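Local coordinates for protein glucose dehydrogenase (Serratia sp. FS14, PDB 7CDY) that belongs to the glucose/sorbosone dehydrogenase family of beta-propeller proteins and carries a bound calcium ion, at residues A294-T299 against E308-G313; G266-A271 against G288-K293. One frame throughout, in Å; residues are numbered along the deposited sequence. Where two conformers were deposited one is given.

Contact 1: residues A294-T299 against E308-G313; sequences ALIRLT and EERLLG
The guanidinium of Arg297 turns its edge to Glu309, whose OE1 lies in the guanidinium plane, 2.6 Å from Arg297 NE and 2.9 Å from Arg297 NH2. One carboxylate oxygen thus takes both bonds of the salt bridge, with the two planes 80° apart. The arginine chain runs straight to CD and then bends (chi3 77°), bringing NE beside the glutamate. Arg310 has Ile296 over one face, Ile296 CG1 standing 3.8 Å from Arg310 NE; within the same strand, Glu308 OE1 lies in plane at its edge, taking Arg310 NE at 2.9 Å and also Arg310 NH2. Gln292 takes Arg310 NH1, while Glu308 OE1 is also bonded by Trp261.

The two salt bridges stand on opposite faces of the hairpin of strands 294-301 and 304-311, the two outer strands of a four-stranded antiparallel propeller blade. Leu295-Leu311 and Arg297-Glu309 are hydrogen-bonded pairs, each closed by two backbone bonds; Arg297 N to Glu309 O, for instance, measures 2.9 Å. Leu295, Arg297, Glu309 and Leu311 share one face, where Leu311 CD1 lies 3.8 Å from Arg297 CB. On the other face Leu298 CD2 runs alongside the aliphatic part of Glu308, 3.8 Å from Glu308 CB.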
loop_
_atom_site.group_PDB
_atom_site.type_symbol
_atom_site.label_atom_id
_atom_site.label_comp_id
_atom_site.label_asym_id
_atom_site.label_seq_id
_atom_site.Cartn_x
_atom_site.Cartn_y
_atom_site.Cartn_z
ATOM N N ALA A 294 12.045 -6.349 9.842
ATOM C CA ALA A 294 12.059 -5.398 10.945
ATOM C C ALA A 294 10.957 -4.365 10.759
ATOM O O ALA A 294 10.263 -4.332 9.738
ATOM C CB ALA A 294 13.427 -4.718 11.078
ATOM N N LEU A 295 10.808 -3.524 11.774
ATOM C CA LEU A 295 9.901 -2.390 11.748
ATOM C C LEU A 295 10.725 -1.117 11.864
ATOM O O LEU A 295 11.562 -1.000 12.765
ATOM C CB LEU A 295 8.921 -2.495 12.912
ATOM C CG LEU A 295 7.892 -1.373 13.055
ATOM C CD1 LEU A 295 6.921 -1.365 11.870
ATOM C CD2 LEU A 295 7.134 -1.545 14.366
ATOM N N ILE A 296 10.512 -0.188 10.944
ATOM C CA ILE A 296 11.234 1.075 10.900
ATOM C C ILE A 296 10.370 2.145 11.544
ATOM O O ILE A 296 9.171 2.240 11.251
ATOM C CB ILE A 296 11.559 1.449 9.444
ATOM C CG1 ILE A 296 12.490 0.408 8.828
ATOM C CG2 ILE A 296 12.145 2.844 9.366
ATOM C CD1 ILE A 296 12.569 0.491 7.310
ATOM N N ARG A 297 10.963 2.960 12.416
ATOM C CA ARG A 297 10.273 4.113 12.983
ATOM C C ARG A 297 11.018 5.382 12.597
ATOM O O ARG A 297 12.186 5.558 12.965
ATOM C CB ARG A 297 10.177 4.016 14.506
ATOM C CG ARG A 297 9.410 5.186 15.107
ATOM C CD ARG A 297 9.218 5.033 16.597
ATOM N NE ARG A 297 10.432 5.341 17.334
ATOM C CZ ARG A 297 10.674 6.512 17.914
ATOM N NH1 ARG A 297 9.787 7.492 17.832
ATOM N NH2 ARG A 297 11.809 6.704 18.571
ATOM N N LEU A 298 10.349 6.268 11.861
ATOM C CA LEU A 298 10.912 7.560 11.484
ATOM C C LEU A 298 10.300 8.641 12.365
ATOM O O LEU A 298 9.073 8.783 12.410
ATOM C CB LEU A 298 10.624 7.869 10.016
ATOM C CG LEU A 298 11.120 6.843 8.999
ATOM C CD1 LEU A 298 10.807 7.295 7.588
ATOM C CD2 LEU A 298 12.618 6.642 9.179
ATOM N N THR A 299 11.144 9.407 13.053
ATOM C CA THR A 299 10.663 10.551 13.816
ATOM C C THR A 299 10.512 11.737 12.873
ATOM O O THR A 299 11.419 12.030 12.092
ATOM C CB THR A 299 11.671 10.881 14.918
ATOM O OG1 THR A 299 11.794 9.762 15.804
ATOM C CG2 THR A 299 11.218 12.101 15.714
ATOM N N GLU A 308 15.891 7.788 12.394
ATOM C CA GLU A 308 15.440 6.469 11.960
ATOM C C GLU A 308 15.823 5.445 13.022
ATOM O O GLU A 308 17.011 5.290 13.340
ATOM C CB GLU A 308 16.049 6.081 10.606
ATOM C CG GLU A 308 15.733 4.642 10.218
ATOM C CD GLU A 308 16.290 4.238 8.864
ATOM O OE1 GLU A 308 16.125 3.054 8.500
ATOM O OE2 GLU A 308 16.906 5.078 8.179
ATOM N N GLU A 309 14.830 4.733 13.546
ATOM C CA GLU A 309 15.011 3.675 14.529
ATOM C C GLU A 309 14.575 2.352 13.919
ATOM O O GLU A 309 13.725 2.320 13.020
ATOM C CB GLU A 309 14.174 3.936 15.813
ATOM C CG GLU A 309 14.237 2.816 16.879
ATOM C CD GLU A 309 13.332 3.032 18.096
ATOM O OE1 GLU A 309 12.462 3.925 18.069
ATOM O OE2 GLU A 309 13.494 2.292 19.093
ATOM N N ARG A 310 15.154 1.259 14.408
ATOM C CA ARG A 310 14.817 -0.093 13.980
ATOM C C ARG A 310 14.295 -0.879 15.174
ATOM O O ARG A 310 14.917 -0.877 16.245
ATOM C CB ARG A 310 16.049 -0.805 13.399
ATOM C CG ARG A 310 16.652 -0.155 12.157
ATOM C CD ARG A 310 15.607 0.026 11.059
ATOM N NE ARG A 310 16.173 0.487 9.795
ATOM C CZ ARG A 310 16.701 -0.320 8.884
ATOM N NH1 ARG A 310 16.750 -1.628 9.109
ATOM N NH2 ARG A 310 17.175 0.184 7.749
ATOM N N LEU A 311 13.176 -1.576 14.980
ATOM C CA LEU A 311 12.535 -2.399 15.995
ATOM C C LEU A 311 12.309 -3.793 15.427
ATOM O O LEU A 311 12.216 -3.976 14.213
ATOM C CB LEU A 311 11.172 -1.810 16.435
ATOM C CG LEU A 311 11.142 -0.386 16.997
ATOM C CD1 LEU A 311 11.153 0.657 15.883
ATOM C CD2 LEU A 311 9.899 -0.200 17.852
ATOM N N LEU A 312 12.195 -4.774 16.312
ATOM C CA LEU A 312 11.826 -6.178 15.971
ATOM C C LEU A 312 12.878 -6.882 15.113
ATOM O O LEU A 312 12.601 -7.906 14.608
ATOM C CB LEU A 312 10.470 -6.230 15.253
ATOM C CG LEU A 312 9.311 -5.450 15.863
ATOM C CD1 LEU A 312 8.020 -5.725 15.113
ATOM C CD2 LEU A 312 9.133 -5.756 17.331
ATOM N N GLY A 313 14.111 -6.389 15.121
ATOM C CA GLY A 313 15.196 -6.988 14.312
ATOM C C GLY A 313 15.648 -8.379 14.753
ATOM O O GLY A 313 16.344 -8.976 14.007
#

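Contact 2: residues G266-A271 against G288-K293; sequences GLSGMA and GALAQK
Ser268 and Leu290 make the main side-chain contact between 266-271 and 288-293. Leu290 CD1 lies 3.7 Å from Ser268 CB, and CG of the leucine is equally close, so the CG-CD1 end of the leucine rests on the serine methylene. The first torsion of Leu290 (chi1 -66°) sets CG opposite the carbonyl carbon and beside the backbone N. That choice brings the side chain up against the Gly266 carbonyl as well, with Leu290 CG 3.6 Å from Gly266 O. Ser268 holds OG trans to its own N (chi1 -171°), and the hydroxyl is spent on a hydrogen bond with Arg320 O, so the serine offers carbon to the leucine and its polar end to the backbone at Arg320.

Leu267 points to the other face of the sheet, the one it shares with Ala289; its side chain reaches His208 and Ile287.

The backbone carries the rest. Leu290 N gives Gly266 O a nearly straight bond (2.9 Å, 176° at hydrogen), and Ser268 N reaches Gly288 O at 2.9 Å from above the carbonyl plane. Gly288 N is held less firmly, through weak bonds to Ser268 O at 3.0 Å and to Gly269 O at 3.4 Å; Gly269 O also accepts from His208 NE2. Gly266 and Gly269 both have positive phi, at angles that would jam a beta carbon against the preceding carbonyl O. At Gly266 it would also point into Leu290 and Ala291, and at Gly288 it would run into Ser268 O. Gly266 N and Leu267 N both bond to Asp216 OD2.

Strand 267-273 is an edge strand of its four-stranded sheet. The antiparallel pairs Leu267-Ala289 and Ser268-Gly288 close the open end, away from the connecting loop, of hairpin 267-273/284-289, the inner hairpin of a beta-propeller blade.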
loop_
_atom_site.group_PDB
_atom_site.type_symbol
_atom_site.label_atom_id
_atom_site.label_comp_id
_atom_site.label_asym_id
_atom_site.label_seq_id
_atom_site.Cartn_x
_atom_site.Cartn_y
_atom_site.Cartn_z
ATOM N N GLY A 266 13.260 -3.142 1.961
ATOM C CA GLY A 266 12.059 -3.758 1.434
ATOM C C GLY A 266 10.817 -3.152 2.059
ATOM O O GLY A 266 10.043 -3.861 2.705
ATOM N N LEU A 267 10.604 -1.848 1.862
ATOM C CA LEU A 267 9.542 -1.135 2.567
ATOM C C LEU A 267 8.167 -1.681 2.209
ATOM O O LEU A 267 7.837 -1.848 1.032
ATOM C CB LEU A 267 9.581 0.347 2.206
ATOM C CG LEU A 267 10.915 1.083 2.307
ATOM C CD1 LEU A 267 10.715 2.530 1.891
ATOM C CD2 LEU A 267 11.526 0.989 3.707
ATOM N N SER A 268 7.349 -1.916 3.232
ATOM C CA SER A 268 6.007 -2.448 3.027
ATOM C C SER A 268 5.136 -2.053 4.202
ATOM O O SER A 268 5.475 -2.344 5.353
ATOM C CB SER A 268 6.067 -3.971 2.915
ATOM O OG SER A 268 4.818 -4.499 2.517
ATOM N N GLY A 269 4.009 -1.404 3.914
ATOM C CA GLY A 269 3.144 -0.956 4.993
ATOM C C GLY A 269 3.605 0.367 5.571
ATOM O O GLY A 269 4.808 0.652 5.625
ATOM N N MET A 270 2.665 1.213 5.981
ATOM C CA MET A 270 3.051 2.470 6.601
ATOM C C MET A 270 1.883 3.021 7.399
ATOM O O MET A 270 0.734 2.963 6.954
ATOM C CB MET A 270 3.582 3.510 5.592
ATOM C CG MET A 270 2.518 4.264 4.813
ATOM S SD MET A 270 3.148 5.433 3.568
ATOM C CE MET A 270 3.972 6.664 4.570
ATOM N N ALA A 271 2.196 3.554 8.573
ATOM C CA ALA A 271 1.200 4.129 9.469
ATOM C C ALA A 271 1.824 5.251 10.283
ATOM O O ALA A 271 2.907 5.078 10.847
ATOM C CB ALA A 271 0.635 3.072 10.424
ATOM N N GLY A 288 7.056 -1.118 7.524
ATOM C CA GLY A 288 7.570 -2.473 7.602
ATOM C C GLY A 288 8.758 -2.682 6.678
ATOM O O GLY A 288 8.895 -2.030 5.643
ATOM N N ALA A 289 9.637 -3.609 7.069
ATOM C CA ALA A 289 10.752 -4.048 6.235
ATOM C C ALA A 289 10.594 -5.539 5.962
ATOM O O ALA A 289 10.598 -6.353 6.899
ATOM C CB ALA A 289 12.102 -3.749 6.893
ATOM N N LEU A 290 10.415 -5.890 4.685
ATOM C CA LEU A 290 10.337 -7.294 4.290
ATOM C C LEU A 290 11.714 -7.951 4.291
ATOM O O LEU A 290 11.957 -8.910 5.033
ATOM C CB LEU A 290 9.681 -7.423 2.910
ATOM C CG LEU A 290 8.214 -7.009 2.821
ATOM C CD1 LEU A 290 7.811 -6.811 1.353
ATOM C CD2 LEU A 290 7.312 -8.037 3.469
ATOM N N ALA A 291 12.638 -7.436 3.481
ATOM C CA ALA A 291 13.936 -8.086 3.333
ATOM C C ALA A 291 14.742 -8.018 4.622
ATOM O O ALA A 291 15.417 -8.993 4.985
ATOM C CB ALA A 291 14.708 -7.454 2.175
ATOM N N GLN A 292 14.684 -6.895 5.336
ATOM C CA GLN A 292 15.436 -6.753 6.578
ATOM C C GLN A 292 14.668 -7.227 7.807
ATOM O O GLN A 292 15.216 -7.185 8.914
ATOM C CB GLN A 292 15.967 -5.321 6.749
ATOM C CG GLN A 292 17.180 -5.049 5.868
ATOM C CD GLN A 292 17.635 -3.607 5.897
ATOM O OE1 GLN A 292 17.218 -2.829 6.754
ATOM N NE2 GLN A 292 18.488 -3.235 4.943
ATOM N N LYS A 293 13.430 -7.688 7.643
ATOM C CA LYS A 293 12.679 -8.382 8.697
ATOM C C LYS A 293 12.604 -7.547 9.975
ATOM O O LYS A 293 13.043 -7.954 11.054
ATOM C CB LYS A 293 13.253 -9.781 8.967
ATOM C CG LYS A 293 13.259 -10.677 7.751
ATOM C CD LYS A 293 13.897 -12.029 8.041
ATOM C CE LYS A 293 13.914 -12.898 6.795
ATOM N NZ LYS A 293 14.473 -14.248 7.077
#

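Overall arrangement
Both contacts belong to one four-stranded antiparallel blade, ordered 267-273, 284-289, 294-301, 304-311, and they lie in series along the chain with centres 10 Å apart. Contact 2 is buried, its centre about 11 Å from the chain's centre, and relies on glycine-rich backbone pairing with a single serine-leucine contact. Contact 1, about 18 Å out and partly buried, adds one arginine-glutamate salt bridge between the strands and one within a strand, in keeping with its more exposed place. Strands 284-289 and 294-301 join the two: Ala294 O lies 2.8 Å from Ala289 N, a probable hydrogen bond. Separately, Ile296 CD1 reaches past strand 284-289 to Leu267 CD2 of strand 267-273, 3.8 Å away.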